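Local coordinates for protein YcaO (Methanopyrus kandleri, PDB 6CIB) that binds ADP and magnesium as a YcaO-family enzyme and probably uses ATP to install thioamides in a peptide backbone, at residues Ala85-Asp99 and Pro124-Trp136. Numbering follows the deposited sequence.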
loop_
_atom_site.group_PDB
_atom_site.type_symbol
_atom_site.label_atom_id
_atom_site.label_comp_id
_atom_site.label_asym_id
_atom_site.label_seq_id
_atom_site.Cartn_x
_atom_site.Cartn_y
_atom_site.Cartn_z
ATOM N N ALA A 85 -2.026 14.231 3.854
ATOM C CA ALA A 85 -0.893 13.806 4.671
ATOM C C ALA A 85 0.104 14.921 4.984
ATOM O O ALA A 85 0.954 14.754 5.865
ATOM C CB ALA A 85 -0.164 12.646 4.005
ATOM N N GLU A 86 0.023 16.031 4.248
ATOM C CA GLU A 86 0.882 17.183 4.504
ATOM C C GLU A 86 0.634 17.718 5.924
ATOM O O GLU A 86 -0.527 17.770 6.367
ATOM C CB GLU A 86 0.697 18.266 3.426
ATOM C CG GLU A 86 1.366 17.894 2.108
ATOM C CD GLU A 86 1.133 18.877 0.963
ATOM O OE1 GLU A 86 0.483 19.933 1.134
ATOM O OE2 GLU A 86 1.629 18.579 -0.137
ATOM N N PRO A 87 1.718 18.071 6.656
ATOM C CA PRO A 87 1.624 18.529 8.048
ATOM C C PRO A 87 0.548 19.581 8.261
ATOM O O PRO A 87 0.436 20.528 7.479
ATOM C CB PRO A 87 3.006 19.113 8.319
ATOM C CG PRO A 87 3.902 18.298 7.468
ATOM C CD PRO A 87 3.125 18.002 6.211
ATOM N N ARG A 88 -0.252 19.384 9.303
ATOM C CA ARG A 88 -1.366 20.261 9.578
ATOM C C ARG A 88 -1.340 20.615 11.056
ATOM O O ARG A 88 -1.568 19.755 11.922
ATOM C CB ARG A 88 -2.680 19.591 9.180
ATOM C CG ARG A 88 -3.523 20.411 8.222
ATOM C CD ARG A 88 -4.870 19.750 7.989
ATOM N NE ARG A 88 -4.725 18.434 7.372
ATOM C CZ ARG A 88 -5.569 17.420 7.528
ATOM N NH1 ARG A 88 -6.645 17.539 8.293
ATOM N NH2 ARG A 88 -5.331 16.270 6.913
ATOM N N GLU A 89 -1.037 21.886 11.327
ATOM C CA GLU A 89 -0.913 22.413 12.690
ATOM C C GLU A 89 -2.241 22.344 13.451
ATOM O O GLU A 89 -2.249 22.193 14.672
ATOM C CB GLU A 89 -0.354 23.842 12.646
ATOM C CG GLU A 89 0.216 24.375 13.954
ATOM C CD GLU A 89 1.407 23.596 14.501
ATOM O OE1 GLU A 89 2.297 23.156 13.739
ATOM O OE2 GLU A 89 1.460 23.441 15.730
ATOM N N GLU A 90 -3.342 22.427 12.701
ATOM C CA GLU A 90 -4.716 22.236 13.185
ATOM C C GLU A 90 -4.887 21.058 14.148
ATOM O O GLU A 90 -5.567 21.186 15.171
ATOM C CB GLU A 90 -5.661 22.016 11.994
ATOM C CG GLU A 90 -5.915 23.234 11.120
ATOM C CD GLU A 90 -7.030 24.118 11.659
ATOM O OE1 GLU A 90 -8.161 24.037 11.128
ATOM O OE2 GLU A 90 -6.779 24.886 12.616
ATOM N N ILE A 91 -4.270 19.923 13.809
ATOM C CA ILE A 91 -4.474 18.667 14.541
ATOM C C ILE A 91 -3.246 18.217 15.333
ATOM O O ILE A 91 -3.237 17.115 15.879
ATOM C CB ILE A 91 -5.005 17.524 13.623
ATOM C CG1 ILE A 91 -3.993 17.194 12.500
ATOM C CG2 ILE A 91 -6.404 17.864 13.102
ATOM C CD1 ILE A 91 -4.278 15.926 11.722
ATOM N N ILE A 92 -2.216 19.062 15.392
ATOM C CA ILE A 92 -1.025 18.765 16.191
ATOM C C ILE A 92 -1.266 19.181 17.643
ATOM O O ILE A 92 -1.813 20.257 17.905
ATOM C CB ILE A 92 0.261 19.407 15.604
ATOM C CG1 ILE A 92 0.640 18.730 14.274
ATOM C CG2 ILE A 92 1.436 19.280 16.567
ATOM C CD1 ILE A 92 1.568 19.533 13.384
ATOM N N GLU A 93 -0.878 18.307 18.572
ATOM C CA GLU A 93 -0.911 18.607 20.005
ATOM C C GLU A 93 0.478 18.493 20.604
ATOM O O GLU A 93 1.246 17.587 20.254
ATOM C CB GLU A 93 -1.885 17.691 20.739
ATOM C CG GLU A 93 -3.332 18.141 20.632
ATOM C CD GLU A 93 -4.301 17.161 21.265
ATOM O OE1 GLU A 93 -4.187 16.902 22.485
ATOM O OE2 GLU A 93 -5.188 16.655 20.538
ATOM N N ARG A 94 0.801 19.415 21.505
ATOM C CA ARG A 94 2.151 19.482 22.058
ATOM C C ARG A 94 2.284 19.050 23.511
ATOM O O ARG A 94 3.308 18.471 23.891
ATOM C CB ARG A 94 2.781 20.848 21.807
ATOM C CG ARG A 94 3.458 20.890 20.456
ATOM C CD ARG A 94 3.991 22.260 20.098
ATOM N NE ARG A 94 4.518 22.247 18.734
ATOM C CZ ARG A 94 3.788 22.459 17.642
ATOM N NH1 ARG A 94 2.491 22.721 17.747
ATOM N NH2 ARG A 94 4.353 22.420 16.443
ATOM N N GLY A 95 1.254 19.313 24.307
ATOM C CA GLY A 95 1.211 18.830 25.684
ATOM C C GLY A 95 0.062 17.858 25.863
ATOM O O GLY A 95 -0.895 18.180 26.570
ATOM N N PRO A 96 0.141 16.664 25.230
ATOM C CA PRO A 96 -1.038 15.805 25.261
ATOM C C PRO A 96 -1.193 15.019 26.567
ATOM O O PRO A 96 -0.200 14.638 27.202
ATOM C CB PRO A 96 -0.812 14.862 24.080
ATOM C CG PRO A 96 0.667 14.784 23.924
ATOM C CD PRO A 96 1.284 15.987 24.580
ATOM N N GLU A 97 -2.448 14.802 26.949
ATOM C CA GLU A 97 -2.803 13.982 28.098
ATOM C C GLU A 97 -3.458 12.702 27.577
ATOM O O GLU A 97 -4.460 12.757 26.852
ATOM C CB GLU A 97 -3.747 14.756 29.033
ATOM C CG GLU A 97 -3.760 14.287 30.487
ATOM C CD GLU A 97 -2.535 14.726 31.284
ATOM O OE1 GLU A 97 -2.182 15.928 31.255
ATOM O OE2 GLU A 97 -1.930 13.865 31.959
ATOM N N GLY A 98 -2.864 11.563 27.929
ATOM C CA GLY A 98 -3.368 10.245 27.542
ATOM C C GLY A 98 -2.263 9.280 27.156
ATOM O O GLY A 98 -1.074 9.576 27.338
ATOM N N ASP A 99 -2.661 8.123 26.625
ATOM C CA ASP A 99 -1.722 7.114 26.121
ATOM C C ASP A 99 -0.928 7.645 24.923
ATOM O O ASP A 99 -1.444 8.430 24.127
ATOM C CB ASP A 99 -2.460 5.831 25.720
ATOM C CG ASP A 99 -3.077 5.099 26.908
ATOM O OD1 ASP A 99 -2.381 4.875 27.924
ATOM O OD2 ASP A 99 -4.263 4.720 26.813
ATOM N N PRO A 124 -8.415 6.415 22.984
ATOM C CA PRO A 124 -7.482 7.330 22.317
ATOM C C PRO A 124 -6.016 6.968 22.593
ATOM O O PRO A 124 -5.680 6.495 23.691
ATOM C CB PRO A 124 -7.818 8.692 22.932
ATOM C CG PRO A 124 -9.209 8.545 23.471
ATOM C CD PRO A 124 -9.284 7.130 23.944
ATOM N N VAL A 125 -5.170 7.159 21.582
ATOM C CA VAL A 125 -3.715 7.023 21.716
ATOM C C VAL A 125 -3.034 8.091 20.848
ATOM O O VAL A 125 -3.422 8.299 19.692
ATOM C CB VAL A 125 -3.216 5.569 21.433
ATOM C CG1 VAL A 125 -3.611 5.079 20.041
ATOM C CG2 VAL A 125 -1.714 5.429 21.656
ATOM N N TYR A 126 -2.049 8.779 21.424
ATOM C CA TYR A 126 -1.285 9.794 20.695
ATOM C C TYR A 126 -0.129 9.192 19.913
ATOM O O TYR A 126 0.599 8.328 20.405
ATOM C CB TYR A 126 -0.809 10.920 21.623
ATOM C CG TYR A 126 -1.941 11.819 22.066
ATOM C CD1 TYR A 126 -2.325 12.919 21.292
ATOM C CD2 TYR A 126 -2.653 11.552 23.246
ATOM C CE1 TYR A 126 -3.375 13.740 21.689
ATOM C CE2 TYR A 126 -3.709 12.363 23.648
ATOM C CZ TYR A 126 -4.063 13.456 22.868
ATOM O OH TYR A 126 -5.100 14.266 23.259
ATOM N N VAL A 127 0.011 9.659 18.677
ATOM C CA VAL A 127 1.004 9.150 17.740
ATOM C C VAL A 127 1.883 10.338 17.349
ATOM O O VAL A 127 1.355 11.440 17.158
ATOM C CB VAL A 127 0.298 8.481 16.526
ATOM C CG1 VAL A 127 1.258 8.170 15.387
ATOM C CG2 VAL A 127 -0.377 7.190 16.964
ATOM N N PRO A 128 3.217 10.134 17.246
ATOM C CA PRO A 128 4.093 11.243 16.834
ATOM C C PRO A 128 3.705 11.756 15.459
ATOM O O PRO A 128 3.265 10.967 14.611
ATOM C CB PRO A 128 5.486 10.599 16.776
ATOM C CG PRO A 128 5.393 9.392 17.661
ATOM C CD PRO A 128 3.990 8.893 17.473
ATOM N N ALA A 129 3.849 13.064 15.254
ATOM C CA ALA A 129 3.566 13.692 13.958
ATOM C C ALA A 129 4.353 13.053 12.810
ATOM O O ALA A 129 3.819 12.919 11.709
ATOM C CB ALA A 129 3.804 15.196 14.014
ATOM N N ASN A 130 5.589 12.623 13.089
ATOM C CA ASN A 130 6.467 11.961 12.096
ATOM C C ASN A 130 5.938 10.587 11.670
ATOM O O ASN A 130 6.355 10.044 10.641
ATOM C CB ASN A 130 7.903 11.824 12.639
ATOM C CG ASN A 130 8.935 11.513 11.549
ATOM O OD1 ASN A 130 9.149 12.299 10.623
ATOM N ND2 ASN A 130 9.593 10.366 11.670
ATOM N N GLU A 131 5.032 10.032 12.474
ATOM C CA GLU A 131 4.379 8.768 12.170
ATOM C C GLU A 131 2.995 8.967 11.548
ATOM O O GLU A 131 2.268 7.999 11.318
ATOM C CB GLU A 131 4.277 7.902 13.434
ATOM C CG GLU A 131 5.599 7.359 13.951
ATOM C CD GLU A 131 6.356 6.545 12.919
ATOM O OE1 GLU A 131 5.734 5.720 12.209
ATOM O OE2 GLU A 131 7.583 6.728 12.819
ATOM N N VAL A 132 2.638 10.219 11.272
ATOM C CA VAL A 132 1.344 10.529 10.686
ATOM C C VAL A 132 1.534 11.256 9.351
ATOM O O VAL A 132 1.003 10.833 8.313
ATOM C CB VAL A 132 0.466 11.363 11.657
ATOM C CG1 VAL A 132 -0.840 11.779 10.998
ATOM C CG2 VAL A 132 0.163 10.581 12.926
ATOM N N PHE A 133 2.306 12.343 9.392
ATOM C CA PHE A 133 2.430 13.255 8.268
ATOM C C PHE A 133 3.548 12.878 7.311
ATOM O O PHE A 133 4.421 12.067 7.643
ATOM C CB PHE A 133 2.622 14.701 8.765
ATOM C CG PHE A 133 1.470 15.233 9.585
ATOM C CD1 PHE A 133 0.179 15.320 9.051
ATOM C CD2 PHE A 133 1.684 15.671 10.894
ATOM C CE1 PHE A 133 -0.878 15.817 9.807
ATOM C CE2 PHE A 133 0.638 16.178 11.650
ATOM C CZ PHE A 133 -0.645 16.252 11.106
ATOM N N HIS A 134 3.492 13.470 6.118
ATOM C CA HIS A 134 4.547 13.382 5.115
ATOM C C HIS A 134 4.451 14.601 4.193
ATOM O O HIS A 134 3.387 14.841 3.627
ATOM C CB HIS A 134 4.440 12.093 4.292
ATOM C CG HIS A 134 5.556 11.918 3.316
ATOM N ND1 HIS A 134 6.853 11.660 3.711
ATOM C CD2 HIS A 134 5.581 11.989 1.963
ATOM C CE1 HIS A 134 7.625 11.569 2.641
ATOM N NE2 HIS A 134 6.878 11.766 1.570
ATOM N N PRO A 135 5.553 15.374 4.044
ATOM C CA PRO A 135 6.858 15.156 4.689
ATOM C C PRO A 135 6.975 15.803 6.070
ATOM O O PRO A 135 6.479 16.915 6.281
ATOM C CB PRO A 135 7.847 15.805 3.710
ATOM C CG PRO A 135 7.051 16.835 2.969
ATOM C CD PRO A 135 5.578 16.557 3.156
ATOM N N TRP A 136 7.614 15.091 6.998
ATOM C CA TRP A 136 7.972 15.635 8.300
ATOM C C TRP A 136 9.468 15.400 8.507
ATOM O O TRP A 136 9.945 14.256 8.432
ATOM C CB TRP A 136 7.142 14.989 9.408
ATOM C CG TRP A 136 7.332 15.638 10.735
ATOM C CD1 TRP A 136 8.373 15.443 11.605
ATOM C CD2 TRP A 136 6.475 16.605 11.344
ATOM N NE1 TRP A 136 8.209 16.223 12.722
ATOM C CE2 TRP A 136 7.054 16.948 12.590
ATOM C CE3 TRP A 136 5.268 17.214 10.965
ATOM C CZ2 TRP A 136 6.467 17.878 13.459
ATOM C CZ3 TRP A 136 4.681 18.132 11.831
ATOM C CH2 TRP A 136 5.282 18.457 13.064
HETATM O O HOH W 1 -4.691 15.967 25.975
HETATM O O HOH W 2 -5.045 3.766 24.302
#
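Tyr-126 N bonds to Asp-99 O (2.8 Å), just past the point where water 2 bridges Pro-124 O and Asp-99 OD2, donating to both. The Tyr-126 ring, its CG anti to the carbonyl carbon (chi1 -72°), stands up toward 85-99 and slides under Pro-96: CB lies 3.5 Å from the ring centroid and 4° off its normal, a centred CH-pi contact. Glu-93 meets the phenol end with its carboxylate turned 81° from the ring; Glu-93 OE1 and Tyr-126 OH form a weak hydrogen bond (2.9 Å), and water 1, which accepts from Glu-97 N, also bonds to that hydroxyl. A leucine in place of Tyr-126 would probably leave Pro-96 without its aromatic floor and deprive Glu-93 of its phenol partner. Farther along, Phe-133 carries Pro-87 CA over one face (3.8 Å to the centroid), while Ile-91 CD1 meets CZ at the rim. His-134 N then binds Ala-85 O (2.9 Å). Trp-136 closes the row, its ring edge against Ile-92 CD1 (3.8 Å from CZ3). The loop following helix 68-85, whose Glu-81 binds magnesium, thus lies along outermost strand 124-128 and its continuation, with strand 113-118 adding Trp-113 against Pro-96 and Val-114 against Phe-133 and Ile-91.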